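Local coordinates for protein ribokinase (Arabidopsis thaliana, PDB 6ILS) that phosphorylates D-ribose at O-5 with ATP and a divalent cation, most likely magnesium, giving D-ribose 5-phosphate for nucleotide, histidine and tryptophan synthesis or the pentose phosphate pathway, at residues B[280-288]-B[300-309]; B[225-233]-B[240-248]. One frame throughout, in Å; residues are numbered along the deposited sequence.

Interaction 1 of 2, residues B[280-288]-B[300-309]; sequences RFAAAAASL and PDRKSVLKLL. With ATP (adenosine-5'-triphosphate), chain E.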
loop_
_atom_site.group_PDB
_atom_site.type_symbol
_atom_site.label_atom_id
_atom_site.label_comp_id
_atom_site.label_asym_id
_atom_site.label_seq_id
_atom_site.Cartn_x
_atom_site.Cartn_y
_atom_site.Cartn_z
ATOM N N ARG B 280 20.689 -14.291 -26.072
ATOM C CA ARG B 280 19.740 -13.759 -27.056
ATOM C C ARG B 280 18.316 -13.854 -26.555
ATOM O O ARG B 280 17.533 -12.907 -26.684
ATOM C CB ARG B 280 19.862 -14.520 -28.386
ATOM C CG ARG B 280 20.374 -13.670 -29.533
ATOM C CD ARG B 280 20.087 -14.340 -30.883
ATOM N NE ARG B 280 19.084 -13.613 -31.655
ATOM C CZ ARG B 280 18.226 -14.191 -32.492
ATOM N NH1 ARG B 280 18.231 -15.508 -32.655
ATOM N NH2 ARG B 280 17.343 -13.457 -33.150
ATOM N N PHE B 281 17.983 -15.026 -26.022
ATOM C CA PHE B 281 16.659 -15.311 -25.473
ATOM C C PHE B 281 16.323 -14.370 -24.327
ATOM O O PHE B 281 15.223 -13.808 -24.269
ATOM C CB PHE B 281 16.613 -16.775 -25.038
ATOM C CG PHE B 281 15.287 -17.240 -24.532
ATOM C CD1 PHE B 281 14.306 -17.691 -25.421
ATOM C CD2 PHE B 281 15.027 -17.272 -23.167
ATOM C CE1 PHE B 281 13.078 -18.145 -24.950
ATOM C CE2 PHE B 281 13.808 -17.721 -22.689
ATOM C CZ PHE B 281 12.818 -18.160 -23.593
ATOM N N ALA B 282 17.282 -14.163 -23.426
ATOM C CA ALA B 282 17.114 -13.202 -22.335
ATOM C C ALA B 282 16.894 -11.780 -22.839
ATOM O O ALA B 282 16.032 -11.055 -22.336
ATOM C CB ALA B 282 18.357 -13.251 -21.373
ATOM N N ALA B 283 17.674 -11.374 -23.844
ATOM C CA ALA B 283 17.545 -10.028 -24.399
ATOM C C ALA B 283 16.172 -9.819 -25.026
ATOM O O ALA B 283 15.571 -8.757 -24.881
ATOM C CB ALA B 283 18.642 -9.782 -25.417
ATOM N N ALA B 284 15.681 -10.836 -25.722
ATOM C CA ALA B 284 14.363 -10.757 -26.349
ATOM C C ALA B 284 13.284 -10.645 -25.288
ATOM O O ALA B 284 12.352 -9.855 -25.424
ATOM C CB ALA B 284 14.119 -11.980 -27.238
ATOM N N ALA B 285 13.426 -11.397 -24.201
ATOM C CA ALA B 285 12.369 -11.381 -23.188
ATOM C C ALA B 285 12.350 -10.041 -22.477
ATOM O O ALA B 285 11.279 -9.490 -22.237
ATOM C CB ALA B 285 12.546 -12.522 -22.192
ATOM N N ALA B 286 13.525 -9.495 -22.156
ATOM C CA ALA B 286 13.593 -8.166 -21.536
ATOM C C ALA B 286 13.048 -7.074 -22.480
ATOM O O ALA B 286 12.431 -6.117 -22.035
ATOM C CB ALA B 286 15.034 -7.830 -21.126
ATOM N N SER B 287 13.314 -7.215 -23.774
ATOM C CA SER B 287 12.776 -6.273 -24.783
ATOM C C SER B 287 11.257 -6.184 -24.719
ATOM O O SER B 287 10.672 -5.090 -24.728
ATOM C CB SER B 287 13.187 -6.704 -26.192
ATOM O OG SER B 287 12.885 -5.679 -27.128
ATOM N N LEU B 288 10.614 -7.342 -24.671
ATOM C CA LEU B 288 9.153 -7.371 -24.593
ATOM C C LEU B 288 8.634 -6.786 -23.277
ATOM O O LEU B 288 7.629 -6.053 -23.262
ATOM C CB LEU B 288 8.650 -8.790 -24.777
ATOM C CG LEU B 288 8.928 -9.343 -26.175
ATOM C CD1 LEU B 288 8.571 -10.815 -26.258
ATOM C CD2 LEU B 288 8.159 -8.534 -27.234
ATOM N N PRO B 300 6.472 -11.686 -20.764
ATOM C CA PRO B 300 6.017 -12.253 -22.005
ATOM C C PRO B 300 5.863 -13.774 -21.996
ATOM O O PRO B 300 6.493 -14.426 -21.272
ATOM C CB PRO B 300 7.155 -11.869 -22.944
ATOM C CG PRO B 300 8.364 -11.958 -22.076
ATOM C CD PRO B 300 7.901 -11.444 -20.740
ATOM N N ASP B 301 5.007 -14.282 -22.872
ATOM C CA ASP B 301 4.897 -15.751 -23.015
ATOM C C ASP B 301 6.035 -16.245 -23.906
ATOM O O ASP B 301 6.563 -15.473 -24.652
ATOM C CB ASP B 301 3.521 -16.203 -23.501
ATOM C CG ASP B 301 3.181 -15.789 -24.913
ATOM O OD1 ASP B 301 4.050 -15.268 -25.607
ATOM O OD2 ASP B 301 2.034 -15.987 -25.283
ATOM N N ARG B 302 6.343 -17.528 -23.821
ATOM C CA ARG B 302 7.459 -18.107 -24.587
ATOM C C ARG B 302 7.316 -17.882 -26.098
ATOM O O ARG B 302 8.288 -17.544 -26.711
ATOM C CB ARG B 302 7.630 -19.594 -24.304
ATOM C CG ARG B 302 8.752 -20.157 -25.150
ATOM C CD ARG B 302 9.017 -21.619 -25.025
ATOM N NE ARG B 302 9.414 -21.762 -23.668
ATOM C CZ ARG B 302 10.577 -22.202 -23.301
ATOM N NH1 ARG B 302 11.448 -22.604 -24.204
ATOM N NH2 ARG B 302 10.825 -22.295 -22.024
ATOM N N LYS B 303 6.133 -18.100 -26.654
ATOM C CA LYS B 303 5.953 -17.943 -28.123
ATOM C C LYS B 303 6.377 -16.544 -28.569
ATOM O O LYS B 303 6.974 -16.432 -29.601
ATOM C CB LYS B 303 4.494 -18.114 -28.552
ATOM C CG LYS B 303 3.684 -19.153 -27.826
ATOM C CD LYS B 303 2.266 -19.252 -28.334
ATOM C CE LYS B 303 1.243 -18.912 -27.283
ATOM N NZ LYS B 303 0.889 -17.483 -27.338
ATOM N N SER B 304 5.996 -15.516 -27.827
ATOM C CA SER B 304 6.349 -14.134 -28.210
ATOM C C SER B 304 7.870 -13.963 -28.200
ATOM O O SER B 304 8.376 -13.362 -29.100
ATOM C CB SER B 304 5.691 -13.152 -27.303
ATOM O OG SER B 304 4.306 -13.381 -27.226
ATOM N N VAL B 305 8.534 -14.493 -27.179
ATOM C CA VAL B 305 10.014 -14.364 -27.107
ATOM C C VAL B 305 10.617 -15.036 -28.342
ATOM O O VAL B 305 11.432 -14.458 -28.980
ATOM C CB VAL B 305 10.596 -14.959 -25.811
ATOM C CG1 VAL B 305 12.093 -14.844 -25.812
ATOM C CG2 VAL B 305 10.001 -14.321 -24.580
ATOM N N LEU B 306 10.145 -16.233 -28.658
ATOM C CA LEU B 306 10.694 -16.951 -29.828
ATOM C C LEU B 306 10.367 -16.187 -31.120
ATOM O O LEU B 306 11.186 -16.189 -31.992
ATOM C CB LEU B 306 10.146 -18.375 -29.863
ATOM C CG LEU B 306 10.590 -19.287 -28.727
ATOM C CD1 LEU B 306 9.984 -20.664 -28.883
ATOM C CD2 LEU B 306 12.100 -19.383 -28.666
ATOM N N LYS B 307 9.205 -15.557 -31.202
ATOM C CA LYS B 307 8.842 -14.809 -32.430
ATOM C C LYS B 307 9.774 -13.606 -32.556
ATOM O O LYS B 307 10.231 -13.359 -33.620
ATOM C CB LYS B 307 7.379 -14.385 -32.405
ATOM C CG LYS B 307 6.837 -13.839 -33.713
ATOM C CD LYS B 307 5.443 -13.273 -33.600
ATOM C CE LYS B 307 4.794 -12.914 -34.924
ATOM N NZ LYS B 307 3.877 -11.759 -34.819
ATOM N N LEU B 308 10.037 -12.917 -31.458
ATOM C CA LEU B 308 10.923 -11.760 -31.562
ATOM C C LEU B 308 12.311 -12.222 -31.988
ATOM O O LEU B 308 12.972 -11.565 -32.785
ATOM C CB LEU B 308 10.983 -10.993 -30.234
ATOM C CG LEU B 308 11.763 -9.676 -30.209
ATOM C CD1 LEU B 308 11.298 -8.665 -31.315
ATOM C CD2 LEU B 308 11.653 -9.037 -28.832
ATOM N N LEU B 309 12.741 -13.371 -31.482
ATOM C CA LEU B 309 14.044 -13.933 -31.869
ATOM C C LEU B 309 14.127 -14.278 -33.343
ATOM O O LEU B 309 15.147 -14.058 -33.991
ATOM C CB LEU B 309 14.346 -15.193 -31.056
ATOM C CG LEU B 309 14.735 -14.947 -29.601
ATOM C CD1 LEU B 309 14.876 -16.282 -28.856
ATOM C CD2 LEU B 309 16.030 -14.183 -29.558
HETATM P PG ATP E . 18.790 -4.147 -13.754
HETATM O O1G ATP E . 19.306 -5.331 -13.020
HETATM O O2G ATP E . 17.274 -4.073 -13.657
HETATM O O3G ATP E . 19.325 -2.873 -13.176
HETATM P PB ATP E . 19.764 -3.118 -16.183
HETATM O O1B ATP E . 20.124 -3.649 -17.501
HETATM O O2B ATP E . 20.959 -2.477 -15.641
HETATM O O3B ATP E . 19.286 -4.318 -15.270
HETATM P PA ATP E . 17.592 -1.529 -17.284
HETATM O O1A ATP E . 18.236 -0.402 -18.083
HETATM O O2A ATP E . 16.314 -1.044 -16.650
HETATM O O3A ATP E . 18.586 -2.014 -16.149
HETATM O "O5'" ATP E . 17.245 -2.708 -18.254
HETATM C "C5'" ATP E . 16.739 -3.926 -17.745
HETATM C "C4'" ATP E . 16.721 -4.971 -18.939
HETATM O "O4'" ATP E . 15.898 -4.390 -20.109
HETATM C "C3'" ATP E . 17.899 -5.125 -19.373
HETATM O "O3'" ATP E . 18.109 -6.495 -19.762
HETATM C "C2'" ATP E . 18.045 -4.169 -20.720
HETATM O "O2'" ATP E . 19.119 -4.729 -21.528
HETATM C "C1'" ATP E . 16.901 -4.170 -21.270
HETATM N N9 ATP E . 16.581 -2.829 -21.796
HETATM C C8 ATP E . 16.638 -1.526 -21.393
HETATM N N7 ATP E . 16.171 -0.758 -22.414
HETATM C C5 ATP E . 15.816 -1.592 -23.446
HETATM C C6 ATP E . 15.288 -1.333 -24.710
HETATM N N6 ATP E . 14.967 -0.058 -25.288
HETATM N N1 ATP E . 15.037 -2.347 -25.536
HETATM C C2 ATP E . 15.281 -3.647 -25.142
HETATM N N3 ATP E . 15.791 -3.913 -23.912
HETATM C C4 ATP E . 16.062 -2.871 -23.065
#
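A285 and V305 bring their CA atoms to 5.5 Å where helix 280-288 crosses helix 302-309 steeply, with axes 8.8 Å apart at closest approach and N-to-C directions 111° apart. Small residues permit this closeness: A284 and A285 present only methyl groups, and V305 fits knobs-into-holes fashion among F281, A284, A285 and L288. With CG1 of V305 anti to the backbone N (chi1 178°), its two branches divide the work. CG1 lies over one face of the F281 ring in a CH-pi contact, 3.9 Å from the centroid, while CG2 rests on the A285 methyl. L306 CD2 and L309 CD1 meet the same ring at its edge, and K273 adds a cation-pi contact. L288 meets L308 tip to tip, and L288 CD1 packs on P300 CB at 3.8 Å.

At the other end, L309 CD2 sits 3.6 Å above the centre of the R280 guanidinium plane. R280 NH2 is modelled 2.4 Å from L309 O, too short for the details of this hydrogen bond to be trusted. An alanine in place of R280 would probably uncover L309 CD2 and remove whatever bond the guanidinium makes to that carbonyl. D301, the N-cap, starts the second helix by accepting from S304 N at 3.0 Å, and also forms a salt bridge with K303. A286 points away from residues 300-309 and brings its methyl against ATP. Because the interface is mostly apolar, its crossing probably rests chiefly on the fit of branched side chains against alanines and the F281 ring, with polar bonding confined to its margin.

Interaction 2 of 2, residues B[225-233]-B[240-248]; sequences KLGSKGSAL and PIQQSIIPA. With ATP (adenosine-5'-triphosphate), chain E.
S231 and L233 pair antiparallel with Q243 and I241, strands 231-233 and 241-243 running at 161° with their axes 4.7 Å apart at closest. Four backbone hydrogen bonds join these two hydrogen-bonded pairs; that from Q243 N to S231 O is nearly straight (171° at the hydrogen), whereas A232 and Q242 between them form a non-hydrogen-bonded pair. S231 OG lies 3.6 Å from Q243 CB, and a water joins this hydroxyl to Q243 O. Q243 bends beyond CG (chi2 61°), bringing NE2 back to S244 O at 3.0 Å. The strands form a beta hairpin at one border of the large mixed sheet of this PfkB-family kinase, and the turns beside it line the nucleotide site. Glycine suits two places there: G230 is so close to Q243 O that a beta carbon would clash, while at G227 a positive phi favours glycine and a beta carbon would be crowded by an alpha-phosphate oxygen. The backbone of G227 grips ATP at two points: its N donates to O1B at 3.0 Å and its O accepts from O2' at 2.9 Å. I245 packs CG2 3.3 Å from G227 O and lays CB and CD1 along the pyrimidine part of adenine, an apolar surface suited to the base. A second water links S228 O to I245 N, and A248 N gives adenine N1 a weak hydrogen bond of 3.3 Å.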
loop_
_atom_site.group_PDB
_atom_site.type_symbol
_atom_site.label_atom_id
_atom_site.label_comp_id
_atom_site.label_asym_id
_atom_site.label_seq_id
_atom_site.Cartn_x
_atom_site.Cartn_y
_atom_site.Cartn_z
ATOM N N LYS B 225 24.499 -7.214 -16.750
ATOM C CA LYS B 225 23.434 -6.476 -17.422
ATOM C C LYS B 225 23.883 -5.039 -17.668
ATOM O O LYS B 225 24.301 -4.343 -16.744
ATOM C CB LYS B 225 22.146 -6.532 -16.583
ATOM C CG LYS B 225 21.614 -7.966 -16.432
ATOM C CD LYS B 225 20.598 -8.153 -15.279
ATOM C CE LYS B 225 21.299 -8.076 -13.918
ATOM N NZ LYS B 225 20.692 -9.006 -12.893
ATOM N N LEU B 226 23.799 -4.594 -18.920
ATOM C CA LEU B 226 24.389 -3.318 -19.301
ATOM C C LEU B 226 23.357 -2.309 -19.815
ATOM O O LEU B 226 23.698 -1.406 -20.582
ATOM C CB LEU B 226 25.463 -3.546 -20.360
ATOM C CG LEU B 226 26.566 -4.517 -19.960
ATOM C CD1 LEU B 226 27.415 -4.908 -21.148
ATOM C CD2 LEU B 226 27.412 -3.904 -18.870
ATOM N N GLY B 227 22.109 -2.466 -19.386
ATOM C CA GLY B 227 21.049 -1.538 -19.745
ATOM C C GLY B 227 20.886 -1.419 -21.249
ATOM O O GLY B 227 20.778 -2.420 -21.934
ATOM N N SER B 228 20.902 -0.190 -21.759
ATOM C CA SER B 228 20.737 0.053 -23.190
ATOM C C SER B 228 21.890 -0.504 -24.022
ATOM O O SER B 228 21.770 -0.615 -25.244
ATOM C CB SER B 228 20.588 1.553 -23.451
ATOM O OG SER B 228 21.774 2.231 -23.078
ATOM N N LYS B 229 22.994 -0.869 -23.367
ATOM C CA LYS B 229 24.140 -1.470 -24.055
ATOM C C LYS B 229 24.039 -2.994 -24.159
ATOM O O LYS B 229 24.915 -3.650 -24.720
ATOM C CB LYS B 229 25.444 -1.108 -23.355
ATOM C CG LYS B 229 25.680 0.383 -23.210
ATOM C CD LYS B 229 26.184 0.729 -21.807
ATOM C CE LYS B 229 26.159 2.237 -21.563
ATOM N NZ LYS B 229 24.762 2.756 -21.473
ATOM N N GLY B 230 22.987 -3.561 -23.591
ATOM C CA GLY B 230 22.794 -4.993 -23.664
ATOM C C GLY B 230 23.309 -5.782 -22.470
ATOM O O GLY B 230 22.954 -5.521 -21.326
ATOM N N SER B 231 24.137 -6.775 -22.752
ATOM C CA SER B 231 24.591 -7.676 -21.722
ATOM C C SER B 231 25.866 -8.368 -22.148
ATOM O O SER B 231 26.269 -8.302 -23.308
ATOM C CB SER B 231 23.503 -8.709 -21.414
ATOM O OG SER B 231 23.288 -9.557 -22.530
ATOM N N ALA B 232 26.502 -9.055 -21.213
ATOM C CA ALA B 232 27.647 -9.880 -21.568
ATOM C C ALA B 232 27.807 -10.995 -20.550
ATOM O O ALA B 232 27.491 -10.811 -19.373
ATOM C CB ALA B 232 28.926 -9.035 -21.671
ATOM N N LEU B 233 28.252 -12.151 -21.024
ATOM C CA LEU B 233 28.493 -13.304 -20.185
ATOM C C LEU B 233 29.986 -13.589 -20.158
ATOM O O LEU B 233 30.584 -13.925 -21.190
ATOM C CB LEU B 233 27.742 -14.533 -20.681
ATOM C CG LEU B 233 27.948 -15.820 -19.868
ATOM C CD1 LEU B 233 27.386 -15.683 -18.448
ATOM C CD2 LEU B 233 27.325 -17.006 -20.573
ATOM N N PRO B 240 34.676 -13.602 -23.496
ATOM C CA PRO B 240 33.358 -13.060 -23.140
ATOM C C PRO B 240 32.411 -13.071 -24.335
ATOM O O PRO B 240 32.855 -12.934 -25.475
ATOM C CB PRO B 240 33.664 -11.618 -22.713
ATOM C CG PRO B 240 35.121 -11.625 -22.348
ATOM C CD PRO B 240 35.744 -12.613 -23.286
ATOM N N ILE B 241 31.124 -13.256 -24.070
ATOM C CA ILE B 241 30.091 -13.176 -25.102
ATOM C C ILE B 241 29.301 -11.901 -24.896
ATOM O O ILE B 241 28.844 -11.632 -23.788
ATOM C CB ILE B 241 29.149 -14.388 -25.046
ATOM C CG1 ILE B 241 29.963 -15.673 -25.137
ATOM C CG2 ILE B 241 28.120 -14.337 -26.172
ATOM C CD1 ILE B 241 29.200 -16.876 -24.726
ATOM N N GLN B 242 29.150 -11.093 -25.941
ATOM C CA GLN B 242 28.388 -9.866 -25.803
ATOM C C GLN B 242 27.081 -9.972 -26.585
ATOM O O GLN B 242 27.031 -10.598 -27.642
ATOM C CB GLN B 242 29.200 -8.665 -26.275
ATOM C CG GLN B 242 30.473 -8.433 -25.468
ATOM C CD GLN B 242 31.292 -7.260 -25.994
ATOM O OE1 GLN B 242 32.381 -7.443 -26.537
ATOM N NE2 GLN B 242 30.772 -6.052 -25.824
ATOM N N GLN B 243 26.030 -9.372 -26.037
ATOM C CA GLN B 243 24.710 -9.351 -26.674
ATOM C C GLN B 243 24.140 -7.950 -26.537
ATOM O O GLN B 243 23.977 -7.439 -25.423
ATOM C CB GLN B 243 23.784 -10.394 -26.034
ATOM C CG GLN B 243 22.319 -10.353 -26.526
ATOM C CD GLN B 243 22.185 -10.624 -28.015
ATOM O OE1 GLN B 243 22.626 -11.659 -28.511
ATOM N NE2 GLN B 243 21.569 -9.686 -28.738
ATOM N N SER B 244 23.840 -7.299 -27.658
ATOM C CA SER B 244 23.297 -5.947 -27.579
ATOM C C SER B 244 21.815 -6.045 -27.225
ATOM O O SER B 244 21.278 -7.145 -27.193
ATOM C CB SER B 244 23.505 -5.205 -28.902
ATOM O OG SER B 244 22.890 -5.934 -29.941
ATOM N N ILE B 245 21.151 -4.932 -26.940
ATOM C CA ILE B 245 19.716 -5.025 -26.697
ATOM C C ILE B 245 19.028 -5.477 -27.967
ATOM O O ILE B 245 19.530 -5.229 -29.068
ATOM C CB ILE B 245 19.072 -3.691 -26.248
ATOM C CG1 ILE B 245 19.292 -2.599 -27.302
ATOM C CG2 ILE B 245 19.564 -3.281 -24.887
ATOM C CD1 ILE B 245 18.395 -1.414 -27.096
ATOM N N ILE B 246 17.917 -6.182 -27.809
ATOM C CA ILE B 246 16.953 -6.359 -28.885
ATOM C C ILE B 246 16.033 -5.140 -28.785
ATOM O O ILE B 246 15.257 -5.025 -27.848
ATOM C CB ILE B 246 16.164 -7.670 -28.750
ATOM C CG1 ILE B 246 17.110 -8.883 -28.628
ATOM C CG2 ILE B 246 15.192 -7.834 -29.898
ATOM C CD1 ILE B 246 17.970 -9.101 -29.801
ATOM N N PRO B 247 16.146 -4.196 -29.726
ATOM C CA PRO B 247 15.467 -2.924 -29.471
ATOM C C PRO B 247 13.948 -3.081 -29.372
ATOM O O PRO B 247 13.364 -3.870 -30.111
ATOM C CB PRO B 247 15.865 -2.070 -30.681
ATOM C CG PRO B 247 17.101 -2.736 -31.232
ATOM C CD PRO B 247 16.886 -4.193 -31.000
ATOM N N ALA B 248 13.359 -2.382 -28.411
ATOM C CA ALA B 248 11.922 -2.389 -28.186
ATOM C C ALA B 248 11.292 -1.314 -29.057
ATOM O O ALA B 248 11.898 -0.260 -29.261
ATOM C CB ALA B 248 11.617 -2.134 -26.736
HETATM P PG ATP E . 18.790 -4.147 -13.754
HETATM O O1G ATP E . 19.306 -5.331 -13.020
HETATM O O2G ATP E . 17.274 -4.073 -13.657
HETATM O O3G ATP E . 19.325 -2.873 -13.176
HETATM P PB ATP E . 19.764 -3.118 -16.183
HETATM O O1B ATP E . 20.124 -3.649 -17.501
HETATM O O2B ATP E . 20.959 -2.477 -15.641
HETATM O O3B ATP E . 19.286 -4.318 -15.270
HETATM P PA ATP E . 17.592 -1.529 -17.284
HETATM O O1A ATP E . 18.236 -0.402 -18.083
HETATM O O2A ATP E . 16.314 -1.044 -16.650
HETATM O O3A ATP E . 18.586 -2.014 -16.149
HETATM O "O5'" ATP E . 17.245 -2.708 -18.254
HETATM C "C5'" ATP E . 16.739 -3.926 -17.745
HETATM C "C4'" ATP E . 16.721 -4.971 -18.939
HETATM O "O4'" ATP E . 15.898 -4.390 -20.109
HETATM C "C3'" ATP E . 17.899 -5.125 -19.373
HETATM O "O3'" ATP E . 18.109 -6.495 -19.762
HETATM C "C2'" ATP E . 18.045 -4.169 -20.720
HETATM O "O2'" ATP E . 19.119 -4.729 -21.528
HETATM C "C1'" ATP E . 16.901 -4.170 -21.270
HETATM N N9 ATP E . 16.581 -2.829 -21.796
HETATM C C8 ATP E . 16.638 -1.526 -21.393
HETATM N N7 ATP E . 16.171 -0.758 -22.414
HETATM C C5 ATP E . 15.816 -1.592 -23.446
HETATM C C6 ATP E . 15.288 -1.333 -24.710
HETATM N N6 ATP E . 14.967 -0.058 -25.288
HETATM N N1 ATP E . 15.037 -2.347 -25.536
HETATM C C2 ATP E . 15.281 -3.647 -25.142
HETATM N N3 ATP E . 15.791 -3.913 -23.912
HETATM C C4 ATP E . 16.062 -2.871 -23.065
HETATM O O HOH W 1 22.826 -2.443 -27.186
HETATM O O HOH W 2 21.412 -8.092 -23.900
#

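In the fold
Following the chain from its N terminus, interaction 2 comes first, joining 225-233 to 240-248 across six residues, of which the first two complete strand 231-235. The chain then passes through D253 and T255 of the sodium site and helix 257-270, which carries D259, the predicted proton acceptor. Interaction 1 follows, with eleven residues between 280-288 and 300-309, C289 ending the helix and the rest a loop, and C289, V292 and G294 among them binding sodium. The two contacts are thus in series, neither nested nor crossed. In space they meet: S287 OG probably hydrogen-bonds to I246 O, and R280 packs on Q243. Together they tie the border of the large sheet to the C-terminal helices, and both touch ATP.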